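PDB 4I17: exported protein from Bacteroides fragilis, which is of unknown function but, as a TPR-repeat protein built from paired helices, probably serves as a scaffold for binding other proteins. Local coordinates for residues E113-F127 with N139-W151. Sequence-based numbering, arbitrary orientation.
With SO4 (sulfate ion), chain D; SO4 (sulfate ion), chain B.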
loop_
_atom_site.group_PDB
_atom_site.type_symbol
_atom_site.label_atom_id
_atom_site.label_comp_id
_atom_site.label_asym_id
_atom_site.label_seq_id
_atom_site.Cartn_x
_atom_site.Cartn_y
_atom_site.Cartn_z
ATOM N N GLU A 113 4.846 -2.328 -5.515
ATOM C CA GLU A 113 5.315 -2.479 -4.128
ATOM C C GLU A 113 5.286 -1.152 -3.403
ATOM O O GLU A 113 4.896 -1.152 -2.238
ATOM C CB GLU A 113 6.716 -3.092 -4.018
ATOM C CG GLU A 113 6.762 -4.583 -4.288
ATOM C CD GLU A 113 8.000 -5.316 -3.794
ATOM O OE1 GLU A 113 8.958 -4.663 -3.314
ATOM O OE2 GLU A 113 7.992 -6.566 -3.863
ATOM N N LYS A 114 5.666 -0.028 -4.076
ATOM C CA LYS A 114 5.653 1.283 -3.426
ATOM C C LYS A 114 4.238 1.644 -3.010
ATOM O O LYS A 114 4.041 2.003 -1.870
ATOM C CB LYS A 114 6.244 2.391 -4.313
ATOM C CG LYS A 114 7.763 2.350 -4.440
ATOM C CD LYS A 114 8.253 3.416 -5.425
ATOM C CE LYS A 114 9.762 3.489 -5.525
ATOM N NZ LYS A 114 10.345 2.300 -6.202
ATOM N N LEU A 115 3.244 1.510 -3.916
ATOM C CA LEU A 115 1.853 1.850 -3.584
ATOM C C LEU A 115 1.284 0.985 -2.450
ATOM O O LEU A 115 0.588 1.499 -1.559
ATOM C CB LEU A 115 0.979 1.717 -4.827
ATOM C CG LEU A 115 1.403 2.629 -5.980
ATOM C CD1 LEU A 115 0.728 2.209 -7.291
ATOM C CD2 LEU A 115 1.145 4.090 -5.644
ATOM N N TYR A 116 1.568 -0.307 -2.495
ATOM C CA TYR A 116 1.114 -1.262 -1.483
ATOM C C TYR A 116 1.684 -0.884 -0.112
ATOM O O TYR A 116 0.965 -0.790 0.883
ATOM C CB TYR A 116 1.597 -2.670 -1.882
ATOM C CG TYR A 116 1.179 -3.772 -0.938
ATOM C CD1 TYR A 116 -0.020 -4.459 -1.123
ATOM C CD2 TYR A 116 1.990 -4.147 0.135
ATOM C CE1 TYR A 116 -0.397 -5.491 -0.264
ATOM C CE2 TYR A 116 1.592 -5.142 1.030
ATOM C CZ TYR A 116 0.418 -5.837 0.798
ATOM O OH TYR A 116 0.035 -6.841 1.648
ATOM N N ALA A 117 2.999 -0.716 -0.065
ATOM C CA ALA A 117 3.662 -0.399 1.185
ATOM C C ALA A 117 3.227 0.979 1.685
ATOM O O ALA A 117 3.025 1.116 2.881
ATOM C CB ALA A 117 5.164 -0.457 1.003
ATOM N N ILE A 118 3.071 1.992 0.800
ATOM C CA ILE A 118 2.675 3.338 1.275
ATOM C C ILE A 118 1.284 3.256 1.917
ATOM O O ILE A 118 1.044 3.875 2.959
ATOM C CB ILE A 118 2.765 4.383 0.123
ATOM C CG1 ILE A 118 4.258 4.715 -0.104
ATOM C CG2 ILE A 118 1.953 5.682 0.430
ATOM C CD1 ILE A 118 4.569 5.255 -1.453
ATOM N N TYR A 119 0.394 2.480 1.314
ATOM C CA TYR A 119 -0.970 2.352 1.839
ATOM C C TYR A 119 -0.955 1.854 3.299
ATOM O O TYR A 119 -1.611 2.431 4.184
ATOM C CB TYR A 119 -1.776 1.381 0.967
ATOM C CG TYR A 119 -3.149 1.132 1.539
ATOM C CD1 TYR A 119 -4.205 1.996 1.263
ATOM C CD2 TYR A 119 -3.383 0.067 2.407
ATOM C CE1 TYR A 119 -5.467 1.800 1.835
ATOM C CE2 TYR A 119 -4.635 -0.136 2.984
ATOM C CZ TYR A 119 -5.681 0.719 2.669
ATOM O OH TYR A 119 -6.926 0.514 3.198
ATOM N N TYR A 120 -0.242 0.737 3.525
ATOM C CA TYR A 120 -0.176 0.130 4.835
ATOM C C TYR A 120 0.646 0.964 5.826
ATOM O O TYR A 120 0.298 0.961 7.012
ATOM C CB TYR A 120 0.346 -1.308 4.745
ATOM C CG TYR A 120 -0.770 -2.250 4.332
ATOM C CD1 TYR A 120 -1.920 -2.383 5.113
ATOM C CD2 TYR A 120 -0.689 -2.986 3.147
ATOM C CE1 TYR A 120 -2.944 -3.260 4.752
ATOM C CE2 TYR A 120 -1.703 -3.870 2.781
ATOM C CZ TYR A 120 -2.836 -3.991 3.579
ATOM O OH TYR A 120 -3.856 -4.845 3.229
ATOM N N LEU A 121 1.704 1.668 5.372
ATOM C CA LEU A 121 2.451 2.529 6.317
ATOM C C LEU A 121 1.566 3.715 6.775
ATOM O O LEU A 121 1.585 4.082 7.944
ATOM C CB LEU A 121 3.727 3.048 5.672
ATOM C CG LEU A 121 4.804 1.982 5.358
ATOM C CD1 LEU A 121 5.866 2.545 4.425
ATOM C CD2 LEU A 121 5.394 1.403 6.613
ATOM N N LYS A 122 0.773 4.271 5.854
ATOM C CA LYS A 122 -0.151 5.380 6.158
ATOM C C LYS A 122 -1.265 4.909 7.087
ATOM O O LYS A 122 -1.593 5.629 8.019
ATOM C CB LYS A 122 -0.740 5.965 4.869
ATOM N N GLU A 123 -1.820 3.689 6.860
ATOM C CA GLU A 123 -2.837 3.098 7.739
ATOM C C GLU A 123 -2.254 2.871 9.130
ATOM O O GLU A 123 -2.890 3.238 10.125
ATOM C CB GLU A 123 -3.372 1.768 7.178
ATOM C CG GLU A 123 -4.311 1.932 5.992
ATOM C CD GLU A 123 -5.575 2.692 6.350
ATOM O OE1 GLU A 123 -6.389 2.137 7.121
ATOM O OE2 GLU A 123 -5.699 3.872 5.947
ATOM N N GLY A 124 -1.045 2.286 9.198
ATOM C CA GLY A 124 -0.389 2.050 10.482
ATOM C C GLY A 124 -0.186 3.347 11.260
ATOM O O GLY A 124 -0.429 3.397 12.471
ATOM N N GLN A 125 0.238 4.413 10.555
ATOM C CA GLN A 125 0.485 5.746 11.142
ATOM C C GLN A 125 -0.804 6.325 11.707
ATOM O O GLN A 125 -0.822 6.855 12.829
ATOM C CB GLN A 125 1.096 6.683 10.079
ATOM C CG GLN A 125 1.705 7.951 10.662
ATOM C CD GLN A 125 2.205 8.924 9.618
ATOM O OE1 GLN A 125 1.823 10.101 9.602
ATOM N NE2 GLN A 125 3.122 8.481 8.773
ATOM N N LYS A 126 -1.898 6.178 10.952
ATOM C CA LYS A 126 -3.223 6.659 11.340
ATOM C C LYS A 126 -3.679 5.951 12.631
ATOM O O LYS A 126 -4.105 6.629 13.565
ATOM C CB LYS A 126 -4.200 6.423 10.174
ATOM C CG LYS A 126 -5.636 6.867 10.429
ATOM C CD LYS A 126 -6.598 6.280 9.389
ATOM C CE LYS A 126 -6.937 4.818 9.617
ATOM N NZ LYS A 126 -7.846 4.628 10.779
ATOM N N PHE A 127 -3.513 4.614 12.720
ATOM C CA PHE A 127 -3.910 3.863 13.922
ATOM C C PHE A 127 -2.983 4.142 15.104
ATOM O O PHE A 127 -3.455 4.202 16.241
ATOM C CB PHE A 127 -3.988 2.355 13.663
ATOM C CG PHE A 127 -5.212 1.967 12.857
ATOM C CD1 PHE A 127 -6.485 2.027 13.419
ATOM C CD2 PHE A 127 -5.086 1.485 11.560
ATOM C CE1 PHE A 127 -7.613 1.658 12.680
ATOM C CE2 PHE A 127 -6.216 1.101 10.821
ATOM C CZ PHE A 127 -7.473 1.195 11.385
ATOM N N ASN A 139 -1.207 -3.359 10.418
ATOM C CA ASN A 139 -0.952 -2.619 9.180
ATOM C C ASN A 139 0.544 -2.537 8.874
ATOM O O ASN A 139 0.942 -2.827 7.738
ATOM C CB ASN A 139 -1.601 -1.229 9.255
ATOM C CG ASN A 139 -3.080 -1.348 9.021
ATOM O OD1 ASN A 139 -3.531 -1.468 7.886
ATOM N ND2 ASN A 139 -3.855 -1.460 10.083
ATOM N N TYR A 140 1.390 -2.186 9.852
ATOM C CA TYR A 140 2.823 -2.157 9.554
ATOM C C TYR A 140 3.339 -3.545 9.178
ATOM O O TYR A 140 4.188 -3.632 8.311
ATOM C CB TYR A 140 3.642 -1.617 10.718
ATOM C CG TYR A 140 3.367 -0.172 11.088
ATOM C CD1 TYR A 140 3.345 0.825 10.115
ATOM C CD2 TYR A 140 3.283 0.219 12.429
ATOM C CE1 TYR A 140 3.224 2.169 10.457
ATOM C CE2 TYR A 140 3.143 1.562 12.781
ATOM C CZ TYR A 140 3.111 2.529 11.792
ATOM O OH TYR A 140 3.012 3.857 12.121
ATOM N N LYS A 141 2.801 -4.625 9.785
ATOM C CA LYS A 141 3.213 -5.997 9.404
ATOM C C LYS A 141 2.894 -6.298 7.955
ATOM O O LYS A 141 3.711 -6.927 7.260
ATOM C CB LYS A 141 2.550 -7.038 10.308
ATOM C CG LYS A 141 3.242 -7.097 11.659
ATOM C CD LYS A 141 3.244 -8.516 12.197
ATOM C CE LYS A 141 4.056 -8.608 13.456
ATOM N NZ LYS A 141 4.952 -9.796 13.494
ATOM N N HIS A 142 1.736 -5.814 7.461
ATOM C CA HIS A 142 1.396 -5.999 6.041
ATOM C C HIS A 142 2.377 -5.275 5.146
ATOM O O HIS A 142 2.709 -5.775 4.068
ATOM C CB HIS A 142 -0.010 -5.503 5.753
ATOM C CG HIS A 142 -1.093 -6.458 6.156
ATOM N ND1 HIS A 142 -1.332 -7.621 5.433
ATOM C CD2 HIS A 142 -2.017 -6.357 7.139
ATOM C CE1 HIS A 142 -2.377 -8.197 6.009
ATOM N NE2 HIS A 142 -2.814 -7.483 7.057
ATOM N N ALA A 143 2.895 -4.111 5.585
ATOM C CA ALA A 143 3.872 -3.393 4.747
ATOM C C ALA A 143 5.204 -4.167 4.670
ATOM O O ALA A 143 6.006 -3.866 3.807
ATOM C CB ALA A 143 4.108 -1.976 5.270
ATOM N N THR A 144 5.434 -5.161 5.550
ATOM C CA THR A 144 6.663 -5.983 5.496
ATOM C C THR A 144 6.529 -7.086 4.426
ATOM O O THR A 144 7.528 -7.749 4.152
ATOM C CB THR A 144 7.049 -6.610 6.877
ATOM O OG1 THR A 144 6.136 -7.655 7.215
ATOM C CG2 THR A 144 7.118 -5.607 8.013
ATOM N N ASP A 145 5.321 -7.275 3.805
ATOM C CA ASP A 145 5.052 -8.292 2.752
ATOM C C ASP A 145 5.717 -7.978 1.402
ATOM O O ASP A 145 5.676 -8.805 0.490
ATOM C CB ASP A 145 3.542 -8.469 2.490
ATOM C CG ASP A 145 2.672 -8.859 3.673
ATOM O OD1 ASP A 145 3.218 -9.393 4.670
ATOM O OD2 ASP A 145 1.432 -8.652 3.591
ATOM N N VAL A 146 6.275 -6.784 1.249
ATOM C CA VAL A 146 6.971 -6.388 0.026
ATOM C C VAL A 146 8.329 -7.117 -0.006
ATOM O O VAL A 146 8.853 -7.481 1.053
ATOM C CB VAL A 146 7.119 -4.850 -0.104
ATOM C CG1 VAL A 146 5.755 -4.162 -0.259
ATOM C CG2 VAL A 146 7.893 -4.259 1.064
ATOM N N THR A 147 8.884 -7.330 -1.194
ATOM C CA THR A 147 10.163 -8.033 -1.323
ATOM C C THR A 147 11.333 -7.078 -1.131
ATOM O O THR A 147 12.422 -7.525 -0.792
ATOM C CB THR A 147 10.273 -8.749 -2.692
ATOM O OG1 THR A 147 10.332 -7.776 -3.725
ATOM C CG2 THR A 147 9.133 -9.702 -2.946
ATOM N N SER A 148 11.108 -5.778 -1.337
ATOM C CA SER A 148 12.117 -4.728 -1.208
ATOM C C SER A 148 12.653 -4.675 0.221
ATOM O O SER A 148 11.855 -4.494 1.146
ATOM C CB SER A 148 11.493 -3.384 -1.560
ATOM O OG SER A 148 12.326 -2.316 -1.145
ATOM N N LYS A 149 13.990 -4.828 0.401
ATOM C CA LYS A 149 14.616 -4.734 1.736
ATOM C C LYS A 149 14.464 -3.313 2.318
ATOM O O LYS A 149 14.307 -3.152 3.524
ATOM C CB LYS A 149 16.110 -5.075 1.633
ATOM C CG LYS A 149 16.405 -6.555 1.410
ATOM C CD LYS A 149 17.926 -6.842 1.321
ATOM C CE LYS A 149 18.686 -6.592 2.609
ATOM N NZ LYS A 149 20.159 -6.677 2.420
ATOM N N LYS A 150 14.509 -2.281 1.461
ATOM C CA LYS A 150 14.374 -0.883 1.894
ATOM C C LYS A 150 12.998 -0.619 2.488
ATOM O O LYS A 150 12.886 -0.024 3.566
ATOM C CB LYS A 150 14.647 0.090 0.726
ATOM C CG LYS A 150 16.056 0.001 0.119
ATOM C CD LYS A 150 17.181 0.340 1.091
ATOM C CE LYS A 150 18.533 -0.139 0.616
ATOM N NZ LYS A 150 19.575 0.044 1.664
ATOM N N TRP A 151 11.944 -1.055 1.796
ATOM C CA TRP A 151 10.585 -0.834 2.272
ATOM C C TRP A 151 10.296 -1.689 3.467
ATOM O O TRP A 151 9.559 -1.264 4.362
ATOM C CB TRP A 151 9.592 -1.094 1.158
ATOM C CG TRP A 151 9.614 0.033 0.173
ATOM C CD1 TRP A 151 10.441 0.163 -0.908
ATOM C CD2 TRP A 151 8.866 1.254 0.260
ATOM N NE1 TRP A 151 10.224 1.384 -1.522
ATOM C CE2 TRP A 151 9.249 2.062 -0.836
ATOM C CE3 TRP A 151 7.939 1.765 1.184
ATOM C CZ2 TRP A 151 8.720 3.337 -1.042
ATOM C CZ3 TRP A 151 7.354 2.994 0.922
ATOM C CH2 TRP A 151 7.757 3.768 -0.173
HETATM S S SO4 D . 16.101 -3.212 -2.273
HETATM O O1 SO4 D . 14.920 -2.354 -2.402
HETATM O O2 SO4 D . 15.739 -4.592 -1.882
HETATM O O3 SO4 D . 16.791 -3.238 -3.567
HETATM O O4 SO4 D . 17.005 -2.661 -1.271
HETATM S S SO4 B . 18.357 4.166 2.052
HETATM O O1 SO4 B . 17.030 4.112 2.645
HETATM O O2 SO4 B . 18.233 4.326 0.605
HETATM O O3 SO4 B . 19.115 5.289 2.595
HETATM O O4 SO4 B . 19.047 2.918 2.358
#
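Leu121 and Ala117 pack against Ala143 and Trp151 at the apolar centre of a TPR-type helical hairpin, helices 110-129 and 133-143, completed by the first turn of helix 149-174. The axes of 113-127 and 139-143 come within 7.7 Å at 161°, and CA of Ala117 lies 4.7 Å from CA of Ala143, consistent with small residues permitting the close approach. Trp151 is a knob among Lys114, Ala117, Ile118 and Leu121; CB of Ala117 lies 3.6 Å from CE3 of Trp151, while CD1 of Leu121 meets the rim of the indole in its plane. Farther along, the ring of Tyr140 lies against the backbone at Gly124, whose CA sits over the ring face, and the Tyr140 hydroxyl bonds to Gln128. Asn139 fills a second hole, formed by Tyr120, Glu123, Gly124 and Phe127, its ND2 held by Lys135 O.

Toward the polar side, Tyr120 is sandwiched: CB of His142 stands 3.5 Å from the Tyr120 ring centroid, almost on the normal, and Tyr119 backs the other face. The His142 ring itself makes an offset stack with the Tyr120 ring, planes 18° apart. At the far end Glu113, extended beyond CG, carries its carboxylate to the 147-148 turn. Ser148, N-cap of the next helix, accepts from Trp151 N through OG. Glu113 OE1 accepts from Ser148 N on the syn side, at 3.1 Å. Thr147 grips OE2 twice: its backbone N bonds from above the carboxylate plane, and Thr147 OG1 reaches Glu113 OE2 on the syn side at 2.6 Å.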